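Local structure of putative dihydrodipicolinate synthase family protein (Coccidioides immitis, 3QFE) at residues V142-F147 against V172-T177; A195-G200 against G213-I218; N108-L113 against C136-P141. The protein is of unknown function but belongs to the dihydrodipicolinate synthase family, whose members are built on a TIM barrel. All coordinates share one frame; numbering follows the deposited sequence.

From the N terminus, the three contacts form in series: each closes before the next opens, so none nests in or crosses another. Contact 3 closes first, bringing the chain after helix 124-137 back to the start of strand 109-112. Contact 1 follows, pairing strand 142-146 with strand 171-176 after an excursion through helix 158-167. Contact 2 comes last, joining strand 197-200 to strand 216-218 across helix 206-211. The sheet is continuous: V112 bonds to both V143 and Y145, linking contacts 3 and 1, while F199 bonds to V174 and L176, linking contacts 1 and 2. K175 of contact 1 also packs on I218 of contact 2.

Contact 1 (V142-F147 against V172-T177); sequences VVIYNF and VGVKLT
V142 O accepts V172 N at 2.8 Å, the first of four main-chain hydrogen bonds that zip strands 142-146 and 172-176 together in parallel. I144 uses both its polar backbone atoms: its N gives to G173 O, and its O receives K175 N at 2.7 Å. K175 O then takes N146 N at 3.0 Å. Between these bonds V174 CA leans on I144 O at 3.1 Å as a CA-H...O contact.

Apolar contacts fall on both faces of the sheet. On the face carrying I144 and V174, I144 CB meets V174 CG2 at 3.9 Å, and I161 and I164 of helix 158-167 cover this side. On the other face V143 CG1 lies over the backbone of G173, 3.5 Å from V174 N, where there is no side chain to intervene.

The long side chains of Y145 and K175 run alongside each other in the same direction. K175 is stretched throughout, with CG anti to the backbone N (chi1 171°), and its CE passes 3.8 Å from Y145 CE2; the tyrosine hydroxyl is hydrogen-bonded to T54. N146 turns to the helix side, where its OD1 accepts from L156 N.

Just past the strand ends T177 CG2 sits over one face of the F147 ring, 4.1 Å from its centroid, in a CH-pi contact.

The chemistry thus differs by face: backbone bonds fix the register, I144 and V174 make the helix side largely aliphatic with N146 as its polar member, and the other face carries V143 as well as the side-by-side chains of Y145 and K175.

Contact 2 (A195-G200 against G213-I218); sequences AFSVFG and GSAGCI
G200 holds segment 213-218 with both of its backbone polar atoms: its N gives to G216 O at 2.9 Å, and its O receives I218 N at 2.9 Å. Two residues before G200, V198 O accepts A215 N at 2.7 Å. F199 CA and C217 CA add CA-H...O contacts to G216 O and G200 O.

Side chains fill in around this bonding. The F199 ring has A215 CB over one face, toward the rim, and the backbone N of C217 in its plane at an edge. I218 CD1 lies 3.9 Å from F199 CB, the two side chains crossing at a slant, while S197 CB meets A215 CB at 3.6 Å.

Further out, S214 shapes the approach to the strand. With chi1 at 82° its OG lies between its own backbone N and carbonyl carbon, and it accepts G216 N at 2.8 Å, forming an ST turn. S197 OG is hydrogen-bonded to P10 O, and F199 makes an edge-to-face contact with W15 of strand 13-17.

The axes of the two short strands diverge by 57°, and G200 with C217 is their single bridge. Strand 216-218 also adjoins strand 13-17, so this join between the seventh and eighth strands completes the ring of parallel strands typical of a TIM barrel.

Contact 3 (N108-L113 against C136-P141); sequences NYVLVL and CQSPLP
V110 and P141 meet where a beta-alpha-beta unit of the barrel closes, as the chain leaving helix 124-137 returns beside strand 109-112. V110 N gives to P141 O at 3.0 Å in a nearly straight bond (170° at the hydrogen), the one hydrogen bond between the two segments.

Around it the side chains meet mostly through carbon. L140 reaches over with its two methyls: CD1 lies 3.8 Å from V110 CG1, the side chains crossing at about a right angle, while CD2 rests on N108 O at 3.6 Å. P141 CD packs against the same oxygen. P141 CB touches the edge of the Y109 ring at CD1, 4.1 Å away; N108 CB covers the centre of one face of that ring.

S138, the first residue past the helix, bonds back onto the turn. Its OG, swung anti to the backbone N (chi1 171°), donates to a lone pair of L140 O at 2.7 Å, and N170 ND2 gives a second bond to the same oxygen.

Outward, S138 and P139 pack on I99 of helix 92-105. Along the sheet on one side, V110 lies against V142 of strand 142-146 and P141 against V172 of the next strand; on the other side, Y109 makes backbone hydrogen bonds with I83 and A85 of strand 83-86.

Contact 1 (V142-F147 against V172-T177)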
# COMPACT_ATOMS: atom_id res chain seq x y z
N VAL A 142 1.82 14.61 3.73
CA VAL A 142 2.31 14.02 2.48
C VAL A 142 3.36 12.92 2.70
O VAL A 142 4.32 13.11 3.42
CB VAL A 142 2.87 15.14 1.55
CG1 VAL A 142 3.70 14.57 0.40
CG2 VAL A 142 1.74 16.04 1.05
N VAL A 143 3.16 11.77 2.06
CA VAL A 143 4.17 10.71 2.03
C VAL A 143 4.72 10.61 0.60
O VAL A 143 3.96 10.41 -0.36
CB VAL A 143 3.61 9.34 2.53
CG1 VAL A 143 4.71 8.27 2.52
CG2 VAL A 143 3.04 9.46 3.94
N ILE A 144 6.03 10.77 0.47
CA ILE A 144 6.71 10.66 -0.81
C ILE A 144 6.57 9.22 -1.25
O ILE A 144 6.77 8.29 -0.44
CB ILE A 144 8.20 11.03 -0.69
CG1 ILE A 144 8.35 12.50 -0.30
CG2 ILE A 144 8.96 10.76 -1.99
CD1 ILE A 144 9.72 12.87 0.29
N TYR A 145 6.16 9.02 -2.50
CA TYR A 145 6.00 7.69 -3.07
C TYR A 145 7.11 7.54 -4.08
O TYR A 145 7.06 8.11 -5.17
CB TYR A 145 4.64 7.58 -3.75
CG TYR A 145 4.16 6.19 -4.15
CD1 TYR A 145 2.85 6.02 -4.61
CD2 TYR A 145 4.99 5.05 -4.08
CE1 TYR A 145 2.37 4.77 -5.00
CE2 TYR A 145 4.53 3.78 -4.47
CZ TYR A 145 3.20 3.65 -4.92
OH TYR A 145 2.68 2.42 -5.31
N ASN A 146 8.14 6.80 -3.70
CA ASN A 146 9.26 6.58 -4.58
C ASN A 146 9.07 5.29 -5.38
O ASN A 146 9.38 4.21 -4.88
CB ASN A 146 10.56 6.53 -3.77
CG ASN A 146 11.79 6.85 -4.60
OD1 ASN A 146 11.68 7.24 -5.76
ND2 ASN A 146 12.97 6.69 -4.00
N PHE A 147 8.56 5.40 -6.61
CA PHE A 147 8.42 4.22 -7.47
C PHE A 147 9.17 4.35 -8.81
O PHE A 147 8.61 4.89 -9.77
CB PHE A 147 6.95 3.88 -7.71
CG PHE A 147 6.70 2.47 -8.17
CD1 PHE A 147 5.50 1.83 -7.88
CD2 PHE A 147 7.67 1.76 -8.90
CE1 PHE A 147 5.26 0.52 -8.30
CE2 PHE A 147 7.45 0.45 -9.32
CZ PHE A 147 6.23 -0.18 -9.03
N VAL A 172 5.65 13.87 5.79
CA VAL A 172 5.72 13.02 6.98
C VAL A 172 6.21 11.58 6.75
O VAL A 172 6.12 10.75 7.65
CB VAL A 172 4.34 12.98 7.70
CG1 VAL A 172 3.98 14.36 8.25
CG2 VAL A 172 3.25 12.44 6.78
N GLY A 173 6.72 11.28 5.56
CA GLY A 173 7.28 9.96 5.31
C GLY A 173 7.62 9.73 3.85
O GLY A 173 7.49 10.63 3.03
N VAL A 174 8.05 8.50 3.55
CA VAL A 174 8.41 8.08 2.19
C VAL A 174 8.06 6.58 2.13
O VAL A 174 8.26 5.89 3.11
CB VAL A 174 9.95 8.34 1.87
CG1 VAL A 174 10.89 7.63 2.87
CG2 VAL A 174 10.30 7.90 0.46
N LYS A 175 7.47 6.12 1.02
CA LYS A 175 7.43 4.70 0.71
C LYS A 175 8.55 4.43 -0.28
O LYS A 175 8.55 4.98 -1.38
CB LYS A 175 6.09 4.29 0.10
CG LYS A 175 6.05 2.83 -0.46
CD LYS A 175 4.65 2.39 -0.90
CE LYS A 175 4.61 1.12 -1.81
NZ LYS A 175 3.15 0.69 -2.18
N LEU A 176 9.50 3.59 0.12
CA LEU A 176 10.54 3.11 -0.79
C LEU A 176 10.12 1.75 -1.35
O LEU A 176 9.78 0.84 -0.60
CB LEU A 176 11.87 2.99 -0.06
CG LEU A 176 12.36 4.20 0.72
CD1 LEU A 176 13.35 3.78 1.79
CD2 LEU A 176 13.01 5.19 -0.22
N THR A 177 10.11 1.59 -2.67
CA THR A 177 9.57 0.35 -3.25
C THR A 177 10.58 -0.77 -3.14
O THR A 177 10.25 -1.87 -2.66
CB THR A 177 9.14 0.52 -4.71
OG1 THR A 177 10.27 0.99 -5.47
CG2 THR A 177 7.93 1.50 -4.82

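Contact 2 (A195-G200 against G213-I218)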
# COMPACT_ATOMS: atom_id res chain seq x y z
N ALA A 195 8.85 12.67 13.48
CA ALA A 195 8.43 13.59 12.43
C ALA A 195 8.33 12.95 11.04
O ALA A 195 7.97 13.63 10.08
CB ALA A 195 9.38 14.79 12.38
N PHE A 196 8.66 11.67 10.92
CA PHE A 196 8.87 11.08 9.60
C PHE A 196 8.94 9.56 9.67
O PHE A 196 9.66 9.02 10.50
CB PHE A 196 10.14 11.68 8.98
CG PHE A 196 10.34 11.37 7.52
CD1 PHE A 196 9.89 12.25 6.55
CD2 PHE A 196 11.05 10.24 7.12
CE1 PHE A 196 10.10 11.99 5.19
CE2 PHE A 196 11.26 9.96 5.77
CZ PHE A 196 10.79 10.84 4.80
N SER A 197 8.18 8.88 8.81
CA SER A 197 8.06 7.42 8.82
C SER A 197 8.59 6.85 7.50
O SER A 197 8.11 7.22 6.43
CB SER A 197 6.59 6.99 8.97
OG SER A 197 6.06 7.32 10.23
N VAL A 198 9.56 5.95 7.58
CA VAL A 198 10.04 5.27 6.39
C VAL A 198 9.29 3.94 6.20
O VAL A 198 9.17 3.15 7.14
CB VAL A 198 11.56 4.98 6.47
CG1 VAL A 198 12.05 4.41 5.14
CG2 VAL A 198 12.35 6.25 6.83
N PHE A 199 8.80 3.69 5.00
CA PHE A 199 8.14 2.42 4.75
C PHE A 199 8.87 1.70 3.65
O PHE A 199 9.22 2.30 2.64
CB PHE A 199 6.69 2.62 4.31
CG PHE A 199 5.80 3.20 5.36
CD1 PHE A 199 5.20 2.38 6.32
CD2 PHE A 199 5.52 4.55 5.37
CE1 PHE A 199 4.35 2.93 7.32
CE2 PHE A 199 4.67 5.10 6.34
CZ PHE A 199 4.08 4.29 7.32
N GLY A 200 9.13 0.42 3.87
CA GLY A 200 9.62 -0.46 2.81
C GLY A 200 8.38 -0.92 2.08
O GLY A 200 7.30 -0.87 2.63
N GLY A 213 15.10 0.01 12.10
CA GLY A 213 14.19 1.11 12.42
C GLY A 213 13.44 1.75 11.26
O GLY A 213 13.36 2.98 11.15
N SER A 214 12.87 0.92 10.38
CA SER A 214 11.86 1.40 9.46
C SER A 214 10.58 1.60 10.27
O SER A 214 10.48 1.15 11.41
CB SER A 214 11.63 0.43 8.29
OG SER A 214 10.75 -0.65 8.62
N ALA A 215 9.61 2.30 9.70
CA ALA A 215 8.31 2.38 10.33
C ALA A 215 7.53 1.15 9.91
O ALA A 215 6.34 0.98 10.25
CB ALA A 215 7.59 3.65 9.91
N GLY A 216 8.20 0.28 9.15
CA GLY A 216 7.57 -0.92 8.67
C GLY A 216 7.33 -0.89 7.18
O GLY A 216 8.17 -0.42 6.42
N CYS A 217 6.16 -1.37 6.79
CA CYS A 217 6.02 -2.00 5.51
C CYS A 217 4.64 -1.78 4.90
O CYS A 217 3.64 -1.84 5.60
CB CYS A 217 6.25 -3.50 5.72
SG CYS A 217 6.20 -4.46 4.24
N ILE A 218 4.61 -1.53 3.59
CA ILE A 218 3.35 -1.47 2.82
C ILE A 218 3.38 -2.65 1.87
O ILE A 218 4.03 -2.59 0.84
CB ILE A 218 3.16 -0.10 2.06
CG1 ILE A 218 3.09 1.05 3.07
CG2 ILE A 218 1.86 -0.10 1.19
CD1 ILE A 218 3.31 2.44 2.47

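Contact 3 (N108-L113 against C136-P141)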
# COMPACT_ATOMS: atom_id res chain seq x y z
N ASN A 108 -6.48 10.30 5.56
CA ASN A 108 -5.66 10.96 6.60
C ASN A 108 -4.34 11.48 6.02
O ASN A 108 -3.78 12.48 6.50
CB ASN A 108 -5.34 10.04 7.78
CG ASN A 108 -6.56 9.37 8.37
OD1 ASN A 108 -6.79 8.17 8.17
ND2 ASN A 108 -7.35 10.13 9.09
N TYR A 109 -3.85 10.76 5.01
CA TYR A 109 -2.58 11.07 4.38
C TYR A 109 -2.69 10.89 2.87
O TYR A 109 -3.51 10.09 2.37
CB TYR A 109 -1.49 10.13 4.90
CG TYR A 109 -1.52 9.82 6.39
CD1 TYR A 109 -1.09 10.75 7.34
CD2 TYR A 109 -1.94 8.60 6.84
CE1 TYR A 109 -1.10 10.46 8.69
CE2 TYR A 109 -1.95 8.28 8.19
CZ TYR A 109 -1.53 9.21 9.10
OH TYR A 109 -1.56 8.86 10.44
N VAL A 110 -1.82 11.57 2.14
CA VAL A 110 -1.74 11.34 0.71
C VAL A 110 -0.37 10.85 0.35
O VAL A 110 0.64 11.32 0.89
CB VAL A 110 -2.16 12.57 -0.15
CG1 VAL A 110 -3.58 12.87 0.10
CG2 VAL A 110 -1.31 13.79 0.16
N LEU A 111 -0.34 9.90 -0.58
CA LEU A 111 0.88 9.27 -1.03
C LEU A 111 1.20 9.73 -2.46
O LEU A 111 0.44 9.49 -3.39
CB LEU A 111 0.67 7.77 -0.95
CG LEU A 111 1.76 6.79 -1.35
CD1 LEU A 111 2.98 6.85 -0.44
CD2 LEU A 111 1.11 5.39 -1.33
N VAL A 112 2.32 10.43 -2.61
CA VAL A 112 2.58 11.23 -3.81
C VAL A 112 3.81 10.75 -4.62
O VAL A 112 4.94 10.87 -4.16
CB VAL A 112 2.77 12.76 -3.45
CG1 VAL A 112 2.95 13.65 -4.70
CG2 VAL A 112 1.60 13.28 -2.61
N LEU A 113 3.57 10.23 -5.83
CA LEU A 113 4.63 9.97 -6.81
C LEU A 113 5.30 11.24 -7.27
O LEU A 113 4.65 12.28 -7.33
CB LEU A 113 4.08 9.25 -8.06
CG LEU A 113 3.66 7.79 -7.84
CD1 LEU A 113 2.54 7.37 -8.79
CD2 LEU A 113 4.88 6.84 -7.93
N CYS A 136 3.18 22.26 0.61
CA CYS A 136 2.71 23.56 1.00
C CYS A 136 1.21 23.77 0.70
O CYS A 136 0.51 24.38 1.51
CB CYS A 136 3.60 24.60 0.32
SG CYS A 136 2.96 26.24 0.23
N GLN A 137 0.70 23.26 -0.43
CA GLN A 137 -0.71 23.47 -0.80
C GLN A 137 -1.66 22.40 -0.25
O GLN A 137 -2.88 22.63 -0.18
CB GLN A 137 -0.88 23.59 -2.31
CG GLN A 137 -0.25 24.84 -2.93
CD GLN A 137 -0.80 25.11 -4.31
OE1 GLN A 137 -2.00 25.31 -4.49
NE2 GLN A 137 0.08 25.13 -5.29
N SER A 138 -1.10 21.25 0.14
CA SER A 138 -1.89 20.09 0.49
C SER A 138 -2.53 20.22 1.86
O SER A 138 -1.87 20.56 2.84
CB SER A 138 -1.06 18.79 0.42
OG SER A 138 -1.81 17.70 0.96
N PRO A 139 -3.85 19.96 1.92
CA PRO A 139 -4.54 19.97 3.20
C PRO A 139 -4.29 18.73 4.04
O PRO A 139 -4.69 18.68 5.20
CB PRO A 139 -6.02 20.05 2.81
CG PRO A 139 -6.09 19.66 1.39
CD PRO A 139 -4.77 19.95 0.77
N LEU A 140 -3.62 17.73 3.47
CA LEU A 140 -3.31 16.50 4.19
C LEU A 140 -1.79 16.29 4.26
O LEU A 140 -1.06 16.73 3.37
CB LEU A 140 -3.99 15.28 3.51
CG LEU A 140 -5.52 15.07 3.65
CD1 LEU A 140 -5.99 13.89 2.83
CD2 LEU A 140 -6.01 14.93 5.10
N PRO A 141 -1.30 15.62 5.31
CA PRO A 141 0.14 15.29 5.37
C PRO A 141 0.60 14.41 4.19
O PRO A 141 -0.15 13.54 3.74
CB PRO A 141 0.28 14.54 6.70
CG PRO A 141 -0.91 14.92 7.52
CD PRO A 141 -2.02 15.27 6.55